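Local coordinates for protein UDP-N-acetylglucosamine pyrophosphorylase (Entamoeba histolytica, PDB 3OC9) that probably catalyses the transfer of a uridylyl group from UTP to N-acetylglucosamine 1-phosphate, yielding UDP-N-acetylglucosamine and diphosphate, at residues Y24-G27 with L28-S32; L76-L79 with Q80-S84; E171-E175 with K176-Y180. All coordinates share one frame; numbering follows the deposited sequence.

Contact 1 (Y24-G27 with L28-S32). With SO4 (sulfate ion), chain B.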
ATOM      1  N   TYR A  24     -15.285 -13.483  -4.458  1.00 25.91           N
ATOM      2  CA  TYR A  24     -14.123 -14.127  -3.794  1.00 26.11           C
ATOM      3  C   TYR A  24     -13.591 -15.331  -4.603  1.00 26.53           C
ATOM      4  O   TYR A  24     -12.385 -15.435  -4.865  1.00 25.11           O
ATOM      5  CB  TYR A  24     -14.508 -14.545  -2.360  1.00 26.02           C
ATOM      6  CG  TYR A  24     -13.465 -15.336  -1.576  1.00 27.05           C
ATOM      7  CD1 TYR A  24     -12.468 -14.684  -0.849  1.00 26.70           C
ATOM      8  CD2 TYR A  24     -13.510 -16.726  -1.531  1.00 26.40           C
ATOM      9  CE1 TYR A  24     -11.508 -15.404  -0.110  1.00 27.95           C
ATOM     10  CE2 TYR A  24     -12.552 -17.456  -0.799  1.00 28.10           C
ATOM     11  CZ  TYR A  24     -11.555 -16.786  -0.099  1.00 26.98           C
ATOM     12  OH  TYR A  24     -10.620 -17.507   0.631  1.00 29.46           O
ATOM     13  N   TYR A  25     -14.480 -16.247  -4.993  1.00 27.72           N
ATOM     14  CA  TYR A  25     -14.052 -17.428  -5.771  1.00 28.84           C
ATOM     15  C   TYR A  25     -13.566 -17.130  -7.198  1.00 28.26           C
ATOM     16  O   TYR A  25     -12.665 -17.817  -7.695  1.00 28.52           O
ATOM     17  CB  TYR A  25     -15.100 -18.565  -5.735  1.00 29.93           C
ATOM     18  CG  TYR A  25     -15.242 -19.164  -4.349  1.00 31.94           C
ATOM     19  CD1 TYR A  25     -14.182 -19.853  -3.755  1.00 33.67           C
ATOM     20  CD2 TYR A  25     -16.419 -19.009  -3.615  1.00 35.15           C
ATOM     21  CE1 TYR A  25     -14.293 -20.380  -2.476  1.00 35.99           C
ATOM     22  CE2 TYR A  25     -16.542 -19.537  -2.326  1.00 36.56           C
ATOM     23  CZ  TYR A  25     -15.468 -20.214  -1.762  1.00 37.35           C
ATOM     24  OH  TYR A  25     -15.563 -20.758  -0.495  1.00 41.19           O
ATOM     25  N   ARG A  26     -14.124 -16.106  -7.848  1.00 27.41           N
ATOM     26  CA  ARG A  26     -13.592 -15.664  -9.153  1.00 26.95           C
ATOM     27  C   ARG A  26     -12.156 -15.106  -9.008  1.00 25.77           C
ATOM     28  O   ARG A  26     -11.302 -15.279  -9.903  1.00 24.37           O
ATOM     29  CB  ARG A  26     -14.527 -14.638  -9.814  1.00 27.25           C
ATOM     30  CG  ARG A  26     -14.053 -14.044 -11.168  1.00 28.52           C
ATOM     31  CD  ARG A  26     -13.951 -15.087 -12.283  1.00 30.13           C
ATOM     32  NE  ARG A  26     -13.572 -14.463 -13.554  1.00 31.94           N
ATOM     33  CZ  ARG A  26     -13.100 -15.119 -14.610  1.00 33.96           C
ATOM     34  NH1 ARG A  26     -12.943 -16.440 -14.566  1.00 35.98           N
ATOM     35  NH2 ARG A  26     -12.778 -14.449 -15.715  1.00 35.19           N
ATOM     36  N   GLY A  27     -11.901 -14.440  -7.876  1.00 24.78           N
ATOM     37  CA  GLY A  27     -10.546 -13.958  -7.549  1.00 23.80           C
ATOM     38  C   GLY A  27      -9.543 -15.109  -7.408  1.00 23.85           C
ATOM     39  O   GLY A  27      -8.450 -15.052  -7.980  1.00 22.99           O
ATOM     40  N   LEU A  28      -9.906 -16.147  -6.650  1.00 23.92           N
ATOM     41  CA  LEU A  28      -9.048 -17.342  -6.520  1.00 24.76           C
ATOM     42  C   LEU A  28      -8.785 -18.024  -7.882  1.00 25.45           C
ATOM     43  O   LEU A  28      -7.664 -18.482  -8.140  1.00 24.65           O
ATOM     44  CB  LEU A  28      -9.621 -18.360  -5.494  1.00 24.88           C
ATOM     45  CG  LEU A  28      -9.616 -18.010  -3.988  1.00 24.30           C
ATOM     46  CD1 LEU A  28     -10.138 -19.189  -3.137  1.00 27.51           C
ATOM     47  CD2 LEU A  28      -8.230 -17.566  -3.468  1.00 23.05           C
ATOM     48  N   GLU A  29      -9.807 -18.083  -8.743  1.00 26.26           N
ATOM     49  CA  GLU A  29      -9.652 -18.629 -10.106  0.50 27.11           C
ATOM     50  C   GLU A  29      -8.623 -17.845 -10.940  1.00 26.64           C
ATOM     51  O   GLU A  29      -7.730 -18.437 -11.573  1.00 26.41           O
ATOM     52  CB  GLU A  29     -11.008 -18.686 -10.836  0.50 28.00           C
ATOM     53  CG  GLU A  29     -10.933 -19.176 -12.303  0.50 30.45           C
ATOM     54  CD  GLU A  29     -10.615 -20.661 -12.430  0.50 33.39           C
ATOM     55  OE1 GLU A  29     -10.899 -21.423 -11.485  0.50 34.86           O
ATOM     56  OE2 GLU A  29     -10.087 -21.069 -13.487  0.50 35.42           O
ATOM     57  N   LEU A  30      -8.740 -16.517 -10.945  1.00 25.52           N
ATOM     58  CA  LEU A  30      -7.792 -15.662 -11.672  1.00 24.98           C
ATOM     59  C   LEU A  30      -6.344 -15.760 -11.140  1.00 24.62           C
ATOM     60  O   LEU A  30      -5.389 -15.800 -11.944  1.00 24.87           O
ATOM     61  CB  LEU A  30      -8.309 -14.203 -11.734  1.00 24.89           C
ATOM     62  CG  LEU A  30      -9.566 -14.018 -12.614  1.00 26.12           C
ATOM     63  CD1 LEU A  30     -10.291 -12.680 -12.373  1.00 26.24           C
ATOM     64  CD2 LEU A  30      -9.245 -14.188 -14.107  1.00 27.66           C
ATOM     65  N   ILE A  31      -6.177 -15.806  -9.810  1.00 23.29           N
ATOM     66  CA  ILE A  31      -4.852 -16.012  -9.197  1.00 22.55           C
ATOM     67  C   ILE A  31      -4.267 -17.374  -9.654  1.00 23.59           C
ATOM     68  O   ILE A  31      -3.108 -17.443 -10.068  1.00 22.72           O
ATOM     69  CB  ILE A  31      -4.898 -15.947  -7.632  1.00 22.46           C
ATOM     70  CG1 ILE A  31      -5.186 -14.514  -7.130  1.00 20.17           C
ATOM     71  CG2 ILE A  31      -3.587 -16.495  -7.001  1.00 22.58           C
ATOM     72  CD1 ILE A  31      -5.670 -14.458  -5.664  1.00 21.87           C
ATOM     73  N   SER A  32      -5.093 -18.426  -9.610  1.00 24.56           N
ATOM     74  CA  SER A  32      -4.670 -19.789 -10.034  1.00 26.44           C
ATOM     75  C   SER A  32      -4.220 -19.899 -11.507  1.00 27.12           C
ATOM     76  O   SER A  32      -3.372 -20.752 -11.837  1.00 28.58           O
ATOM     77  CB  SER A  32      -5.773 -20.836  -9.721  1.00 27.29           C
ATOM     78  OG  SER A  32      -6.749 -20.873 -10.760  1.00 29.73           O
TER
HETATM   79  S   SO4 B 402     -12.097 -17.616 -17.848  1.00 89.07           S
HETATM   80  O1  SO4 B 402     -10.930 -16.971 -17.241  1.00 88.17           O
HETATM   81  O2  SO4 B 402     -12.936 -16.605 -18.492  1.00 89.04           O
HETATM   82  O3  SO4 B 402     -11.654 -18.588 -18.843  1.00 89.86           O
HETATM   83  O4  SO4 B 402     -12.867 -18.305 -16.815  1.00 88.97           O
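Leu-28, Glu-29, Leu-30 and Ile-31 each give their amide hydrogen to the carbonyl four residues back, on Tyr-24, Tyr-25, Arg-26 and Gly-27, in regular alpha-helical bonds of which Ile-31 N to Gly-27 O is 3.0 Å. On one flank Leu-28 sends its CD1 methyl against two tyrosines. Leu-28 CD1 lies 3.8 Å from Tyr-24 CE2, meeting that ring obliquely, and 4.1 Å from Tyr-25 CD1, where the two side chains run alongside each other. The tyrosine rings also meet: Tyr-24 CD2 sits over the centre of the Tyr-25 ring, whereas Tyr-25 CE1 lies at the edge of the Tyr-24 ring, so one ring offers its face and the other its rim.

All of this lies in helix 21-32, which precedes strand 36-41 of the central mixed sheet in the GT-A-like nucleotidyltransferase fold. Leu-28 also touches Pro-196 and Leu-30 touches Ile-199, both of helix 196-204, while Ile-31 packs on Ala-83 of helix 68-87.

Further along, Arg-26 starts with CG opposite the backbone nitrogen (chi1 177°) and bends at chi2 (64°), which swings the chain toward the next turn. The CD2 methyl of Leu-30 then lies over one guanidinium face, offset toward its rim, 3.9 Å from Arg-26 NH2. A sulfate ion, probably from the crystallisation liquor, approaches the edge of the same group: NH1 of Arg-26 donates to sulfate O4 at 2.9 Å, and the longer bonds from NH1 and NH2 to sulfate O1 are weak. Arg-26 NE is engaged separately, in a salt bridge to Asp-203.

Contact 2 (L76-L79 with Q80-S84)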
ATOM      1  N   LEU A  76       1.593 -13.589   0.490  1.00 19.81           N
ATOM      2  CA  LEU A  76       1.610 -14.123  -0.882  1.00 19.87           C
ATOM      3  C   LEU A  76       1.652 -15.672  -0.905  1.00 20.89           C
ATOM      4  O   LEU A  76       0.941 -16.308  -1.701  1.00 20.99           O
ATOM      5  CB  LEU A  76       2.771 -13.523  -1.713  1.00 19.38           C
ATOM      6  CG  LEU A  76       2.741 -12.011  -2.007  1.00 19.06           C
ATOM      7  CD1 LEU A  76       3.980 -11.598  -2.852  1.00 20.17           C
ATOM      8  CD2 LEU A  76       1.446 -11.600  -2.743  1.00 18.78           C
ATOM      9  N   LEU A  77       2.472 -16.275  -0.035  1.00 20.80           N
ATOM     10  CA  LEU A  77       2.496 -17.750   0.101  1.00 22.08           C
ATOM     11  C   LEU A  77       1.113 -18.351   0.459  1.00 22.23           C
ATOM     12  O   LEU A  77       0.700 -19.376  -0.117  1.00 23.32           O
ATOM     13  CB  LEU A  77       3.588 -18.206   1.088  1.00 22.23           C
ATOM     14  CG  LEU A  77       5.049 -18.093   0.595  1.00 23.47           C
ATOM     15  CD1 LEU A  77       6.001 -18.278   1.765  1.00 27.52           C
ATOM     16  CD2 LEU A  77       5.399 -19.093  -0.530  1.00 27.93           C
ATOM     17  N   ARG A  78       0.378 -17.690   1.354  1.00 22.23           N
ATOM     18  CA  ARG A  78      -0.970 -18.173   1.779  1.00 22.26           C
ATOM     19  C   ARG A  78      -2.034 -18.022   0.678  1.00 22.32           C
ATOM     20  O   ARG A  78      -2.872 -18.919   0.486  1.00 22.38           O
ATOM     21  CB  ARG A  78      -1.408 -17.480   3.080  1.00 22.07           C
ATOM     22  CG  ARG A  78      -2.816 -17.854   3.598  1.00 24.22           C
ATOM     23  CD  ARG A  78      -2.935 -19.372   3.882  1.00 26.30           C
ATOM     24  NE  ARG A  78      -4.200 -19.707   4.549  1.00 26.89           N
ATOM     25  CZ  ARG A  78      -4.648 -20.954   4.721  1.00 29.87           C
ATOM     26  NH1 ARG A  78      -3.944 -21.994   4.260  1.00 30.90           N
ATOM     27  NH2 ARG A  78      -5.796 -21.163   5.354  1.00 28.89           N
ATOM     28  N   LEU A  79      -2.010 -16.879  -0.024  1.00 20.99           N
ATOM     29  CA  LEU A  79      -2.875 -16.642  -1.176  1.00 21.37           C
ATOM     30  C   LEU A  79      -2.637 -17.664  -2.299  1.00 22.07           C
ATOM     31  O   LEU A  79      -3.601 -18.191  -2.880  1.00 22.57           O
ATOM     32  CB  LEU A  79      -2.701 -15.190  -1.701  1.00 20.10           C
ATOM     33  CG  LEU A  79      -3.308 -14.110  -0.785  1.00 20.09           C
ATOM     34  CD1 LEU A  79      -2.774 -12.712  -1.172  1.00 20.76           C
ATOM     35  CD2 LEU A  79      -4.859 -14.144  -0.880  1.00 23.56           C
ATOM     36  N   GLN A  80      -1.368 -17.971  -2.597  1.00 21.90           N
ATOM     37  CA  GLN A  80      -1.063 -19.017  -3.597  1.00 23.33           C
ATOM     38  C   GLN A  80      -1.666 -20.388  -3.206  1.00 24.59           C
ATOM     39  O   GLN A  80      -2.217 -21.098  -4.055  1.00 24.62           O
ATOM     40  CB  GLN A  80       0.465 -19.151  -3.833  1.00 23.20           C
ATOM     41  CG  GLN A  80       1.083 -17.986  -4.669  1.00 21.99           C
ATOM     42  CD  GLN A  80       2.627 -18.007  -4.749  1.00 22.64           C
ATOM     43  OE1 GLN A  80       3.223 -17.191  -5.463  1.00 21.64           O
ATOM     44  NE2 GLN A  80       3.269 -18.918  -4.013  1.00 22.54           N
ATOM     45  N   GLU A  81      -1.549 -20.718  -1.924  1.00 24.93           N
ATOM     46  CA  GLU A  81      -2.058 -21.986  -1.340  1.00 26.72           C
ATOM     47  C   GLU A  81      -3.591 -22.108  -1.445  1.00 26.61           C
ATOM     48  O   GLU A  81      -4.101 -23.145  -1.876  1.00 27.29           O
ATOM     49  CB  GLU A  81      -1.601 -22.088   0.110  1.00 26.96           C
ATOM     50  CG  GLU A  81      -1.916 -23.407   0.816  1.00 29.79           C
ATOM     51  CD  GLU A  81      -1.195 -23.529   2.154  1.00 33.67           C
ATOM     52  OE1 GLU A  81      -1.367 -22.662   3.049  1.00 31.58           O
ATOM     53  OE2 GLU A  81      -0.441 -24.521   2.301  1.00 37.02           O
ATOM     54  N   LEU A  82      -4.315 -21.049  -1.080  1.00 25.43           N
ATOM     55  CA  LEU A  82      -5.783 -21.023  -1.201  1.00 25.66           C
ATOM     56  C   LEU A  82      -6.273 -21.224  -2.651  1.00 26.50           C
ATOM     57  O   LEU A  82      -7.233 -21.990  -2.899  1.00 26.57           O
ATOM     58  CB  LEU A  82      -6.364 -19.728  -0.584  1.00 25.05           C
ATOM     59  CG  LEU A  82      -6.257 -19.560   0.944  1.00 25.01           C
ATOM     60  CD1 LEU A  82      -6.845 -18.209   1.427  1.00 25.76           C
ATOM     61  CD2 LEU A  82      -6.969 -20.712   1.682  1.00 25.11           C
ATOM     62  N   ALA A  83      -5.627 -20.536  -3.595  1.00 25.64           N
ATOM     63  CA  ALA A  83      -5.926 -20.691  -5.013  1.00 26.84           C
ATOM     64  C   ALA A  83      -5.641 -22.122  -5.512  1.00 28.09           C
ATOM     65  O   ALA A  83      -6.408 -22.659  -6.330  1.00 28.70           O
ATOM     66  CB  ALA A  83      -5.149 -19.664  -5.850  1.00 26.17           C
ATOM     67  N   SER A  84      -4.537 -22.709  -5.037  1.00 28.45           N
ATOM     68  CA  SER A  84      -4.157 -24.079  -5.429  0.70 29.52           C
ATOM     69  C   SER A  84      -5.163 -25.114  -4.912  1.00 30.38           C
ATOM     70  O   SER A  84      -5.531 -26.046  -5.652  1.00 31.05           O
ATOM     71  CB  SER A  84      -2.723 -24.418  -4.970  0.70 29.37           C
ATOM     72  OG  SER A  84      -2.359 -25.764  -5.302  0.70 30.55           O
TER
HETATM   73  O   HOH W   1       2.349 -21.130  -1.803  1.00 23.56           O
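Arg-78 and Glu-81, three residues apart, form a salt bridge in which Arg-78 NH1 donates to Glu-81 OE1 at 2.9 Å with an N-H...O angle of 147°. The acceptor lies in the guanidinium plane, yet NH1 meets the carboxylate from above its plane; the two flat groups stand nearly perpendicular, 88° apart. Both ends have second partners: Arg-78 NH2 pairs with Glu-388, and Glu-81 OE1 also takes Arg-382, so this oxygen is gripped by two arginines and its negative charge is probably stabilised. A bend at chi2 (60°) carries the guanidinium of Arg-78 forward along the helix, toward its C-terminal end, where Leu-82 CD2 covers the centre of one face, 3.8 Å from Arg-78 CZ.

The side-chain carboxamide of Gln-80 is engaged at both its oxygen and its nitrogen. Its OE1 accepts from the backbone of Ile-94 and from Gln-124, while a water accepts from Gln-80 NE2 at 3.3 Å. That water donates in turn to Leu-77 O at 2.9 Å, giving this carbonyl a second donor beside Glu-81 N. The backbone amides of Gln-80, Leu-82 and Ala-83 are likewise taken up, by the carbonyls of Leu-76, Arg-78 and Leu-79.

An i to i+3 Arg-Glu salt bridge with an i to i+4 leucine over the guanidinium suits the partly exposed side of a helix, here helix 68-87 of the GT-A-like fold, which meets both helix 21-32 and the loop residues Arg-382 and Glu-388.

Contact 3 (E171-E175 with K176-Y180)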
ATOM      1  N   GLU A 171       5.891  -5.397 -21.011  1.00 26.63           N
ATOM      2  CA  GLU A 171       6.136  -6.507 -21.958  1.00 27.39           C
ATOM      3  C   GLU A 171       6.100  -7.874 -21.246  1.00 27.08           C
ATOM      4  O   GLU A 171       5.487  -8.818 -21.752  1.00 27.49           O
ATOM      5  CB  GLU A 171       7.463  -6.313 -22.710  1.00 28.26           C
ATOM      6  CG  GLU A 171       7.385  -5.251 -23.816  1.00 31.02           C
ATOM      7  CD  GLU A 171       8.630  -5.173 -24.696  1.00 34.89           C
ATOM      8  OE1 GLU A 171       9.495  -6.072 -24.631  1.00 35.81           O
ATOM      9  OE2 GLU A 171       8.733  -4.201 -25.469  1.00 37.48           O
ATOM     10  N   PHE A 172       6.736  -7.957 -20.066  1.00 26.26           N
ATOM     11  CA  PHE A 172       6.760  -9.184 -19.234  1.00 26.17           C
ATOM     12  C   PHE A 172       5.338  -9.583 -18.779  1.00 25.88           C
ATOM     13  O   PHE A 172       4.965 -10.779 -18.831  1.00 25.41           O
ATOM     14  CB  PHE A 172       7.695  -8.977 -18.025  1.00 25.51           C
ATOM     15  CG  PHE A 172       7.853 -10.191 -17.118  1.00 26.90           C
ATOM     16  CD1 PHE A 172       8.736 -11.216 -17.449  1.00 27.55           C
ATOM     17  CD2 PHE A 172       7.163 -10.268 -15.900  1.00 25.22           C
ATOM     18  CE1 PHE A 172       8.909 -12.330 -16.601  1.00 27.18           C
ATOM     19  CE2 PHE A 172       7.318 -11.374 -15.038  1.00 27.56           C
ATOM     20  CZ  PHE A 172       8.196 -12.410 -15.385  1.00 28.39           C
ATOM     21  N   MET A 173       4.535  -8.602 -18.340  1.00 24.68           N
ATOM     22  CA  MET A 173       3.128  -8.895 -17.992  1.00 25.14           C
ATOM     23  C   MET A 173       2.333  -9.548 -19.152  1.00 26.31           C
ATOM     24  O   MET A 173       1.612 -10.537 -18.941  1.00 25.54           O
ATOM     25  CB  MET A 173       2.393  -7.644 -17.457  1.00 24.68           C
ATOM     26  CG  MET A 173       2.855  -7.161 -16.071  1.00 24.30           C
ATOM     27  SD  MET A 173       2.085  -5.537 -15.687  1.00 25.51           S
ATOM     28  CE  MET A 173       2.505  -5.337 -13.937  1.00 25.01           C
ATOM     29  N   ASN A 174       2.458  -9.003 -20.366  1.00 27.36           N
ATOM     30  CA  ASN A 174       1.768  -9.583 -21.532  1.00 28.94           C
ATOM     31  C   ASN A 174       2.247 -11.017 -21.838  1.00 29.58           C
ATOM     32  O   ASN A 174       1.433 -11.897 -22.123  1.00 30.46           O
ATOM     33  CB  ASN A 174       1.869  -8.658 -22.772  1.00 29.99           C
ATOM     34  CG  ASN A 174       1.049  -7.359 -22.614  1.00 32.33           C
ATOM     35  OD1 ASN A 174      -0.038  -7.356 -22.029  1.00 34.46           O
ATOM     36  ND2 ASN A 174       1.577  -6.255 -23.137  1.00 33.17           N
ATOM     37  N   GLU A 175       3.553 -11.250 -21.744  1.00 29.68           N
ATOM     38  CA  GLU A 175       4.144 -12.594 -21.952  1.00 31.00           C
ATOM     39  C   GLU A 175       3.576 -13.648 -20.971  1.00 30.84           C
ATOM     40  O   GLU A 175       3.259 -14.784 -21.371  1.00 31.06           O
ATOM     41  CB  GLU A 175       5.669 -12.492 -21.825  1.00 31.53           C
ATOM     42  CG  GLU A 175       6.447 -13.808 -21.764  1.00 35.68           C
ATOM     43  CD  GLU A 175       7.960 -13.604 -21.595  1.00 40.64           C
ATOM     44  OE1 GLU A 175       8.421 -12.437 -21.465  1.00 42.02           O
ATOM     45  OE2 GLU A 175       8.692 -14.627 -21.598  1.00 43.35           O
ATOM     46  N   LYS A 176       3.434 -13.249 -19.702  1.00 29.24           N
ATOM     47  CA  LYS A 176       2.943 -14.121 -18.614  1.00 29.45           C
ATOM     48  C   LYS A 176       1.404 -14.239 -18.504  1.00 28.98           C
ATOM     49  O   LYS A 176       0.897 -15.091 -17.756  1.00 29.54           O
ATOM     50  CB  LYS A 176       3.524 -13.662 -17.262  1.00 29.10           C
ATOM     51  CG  LYS A 176       5.048 -13.730 -17.137  1.00 30.90           C
ATOM     52  CD  LYS A 176       5.519 -15.164 -16.901  1.00 36.89           C
ATOM     53  CE  LYS A 176       7.007 -15.308 -17.142  1.00 38.74           C
ATOM     54  NZ  LYS A 176       7.434 -16.723 -16.949  1.00 41.82           N
ATOM     55  N   GLY A 177       0.673 -13.397 -19.232  1.00 27.92           N
ATOM     56  CA  GLY A 177      -0.802 -13.366 -19.164  1.00 27.42           C
ATOM     57  C   GLY A 177      -1.389 -12.596 -17.969  1.00 26.26           C
ATOM     58  O   GLY A 177      -2.568 -12.760 -17.634  1.00 26.28           O
ATOM     59  N   ILE A 178      -0.569 -11.764 -17.322  1.00 24.70           N
ATOM     60  CA  ILE A 178      -1.025 -10.937 -16.180  1.00 23.19           C
ATOM     61  C   ILE A 178      -2.020  -9.841 -16.617  1.00 22.68           C
ATOM     62  O   ILE A 178      -1.722  -9.024 -17.516  1.00 23.76           O
ATOM     63  CB  ILE A 178       0.176 -10.338 -15.400  1.00 22.20           C
ATOM     64  CG1 ILE A 178       1.004 -11.469 -14.748  1.00 23.33           C
ATOM     65  CG2 ILE A 178      -0.312  -9.263 -14.348  1.00 22.07           C
ATOM     66  CD1 ILE A 178       2.376 -11.016 -14.199  1.00 21.73           C
ATOM     67  N   LYS A 179      -3.208  -9.860 -16.009  1.00 22.20           N
ATOM     68  CA  LYS A 179      -4.323  -8.968 -16.386  1.00 22.70           C
ATOM     69  C   LYS A 179      -4.651  -7.881 -15.343  1.00 21.74           C
ATOM     70  O   LYS A 179      -5.154  -6.808 -15.710  1.00 20.67           O
ATOM     71  CB  LYS A 179      -5.601  -9.778 -16.676  1.00 23.65           C
ATOM     72  CG  LYS A 179      -5.512 -10.822 -17.819  1.00 28.74           C
ATOM     73  CD  LYS A 179      -5.380 -10.137 -19.189  1.00 35.40           C
ATOM     74  CE  LYS A 179      -5.426 -11.136 -20.339  1.00 39.92           C
ATOM     75  NZ  LYS A 179      -5.784 -10.421 -21.604  1.00 43.20           N
ATOM     76  N   TYR A 180      -4.422  -8.178 -14.059  1.00 21.14           N
ATOM     77  CA  TYR A 180      -4.755  -7.238 -12.951  1.00 20.79           C
ATOM     78  C   TYR A 180      -3.624  -7.145 -11.909  1.00 20.39           C
ATOM     79  O   TYR A 180      -3.085  -8.174 -11.515  1.00 20.97           O
ATOM     80  CB  TYR A 180      -6.047  -7.694 -12.232  1.00 20.64           C
ATOM     81  CG  TYR A 180      -7.293  -7.713 -13.104  1.00 22.24           C
ATOM     82  CD1 TYR A 180      -7.884  -6.517 -13.525  1.00 21.96           C
ATOM     83  CD2 TYR A 180      -7.885  -8.926 -13.507  1.00 24.09           C
ATOM     84  CE1 TYR A 180      -9.049  -6.524 -14.338  1.00 24.05           C
ATOM     85  CE2 TYR A 180      -9.055  -8.933 -14.329  1.00 24.72           C
ATOM     86  CZ  TYR A 180      -9.617  -7.726 -14.725  1.00 24.42           C
ATOM     87  OH  TYR A 180     -10.756  -7.687 -15.525  1.00 25.41           O
TER
HETATM   88  O   HOH W   2      -1.772  -9.010 -20.392  1.00 29.90           O
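The ring of Phe-172 meets Lys-176, one helical turn on, and the aliphatic part of the lysine lies across one ring face. Lys-176 CG stands 4.0 Å from the centroid of the Phe-172 ring and 16° off its normal, a CH-pi contact. The chain, bent at chi2 (-77°), then follows the ring outward, so that Lys-176 CE comes to 3.6 Å from Phe-172 CE1. The ring also meets His-95 edge-to-face and packs on Phe-97, both of strand 95-100. In the backbone, Phe-172 O accepts the amide of Lys-176.

Next, Met-173 supplies the carbonyl that closes the helix: Ile-178 N donates to Met-173 O at 3.0 Å, a bond from five residues ahead. The same pair makes the apolar contact of the turn, Met-173 CB lying 4.1 Å from Ile-178 CB, with the first side-chain bond of Ile-178 pointing toward the helix.

Asn-174 receives a weak bond from Gly-177 N at its carbonyl oxygen. In its side chain, OD1 accepts from a water that also donates to Ile-178 O, and ND2 hydrogen-bonds to Glu-272 OE2. Glu-175 runs extended from the last turn; its OE2 lies 5.3 Å from Lys-176 NZ, too far for a direct salt bridge between them.

Gly-177 has positive phi (80°), and with the bonds back into the last turn and the Met-173 to Ile-178 packing this is a Schellman motif with its hydrophobic contact. The chemistry thus joins backbone capping to apolar burial, while Lys-176 contributes its methylenes, rather than its charge, to the Phe-172 face.

How the contacts relate
The three contacts come in series along the chain, on helix 21-32, helix 68-87 and the end of helix 169-176 with the loop that follows. Contacts 1 and 2 have centres about 10 Å apart and touch, Ala-83 packing on Leu-28 and Ile-31 while Leu-82 meets Tyr-24, so helices 21-32 and 68-87 pack directly against each other. Contact 3, centred about 17 Å from contact 1 and 19 Å from contact 2, touches neither, although its nearest atoms come within about 4 Å of contact 1. Each helix precedes a parallel strand of the nucleotidyltransferase sheet, 36-41, 95-100 and 180-184, with 36-41 between the other two; helix 169-176 also packs on strand 95-100.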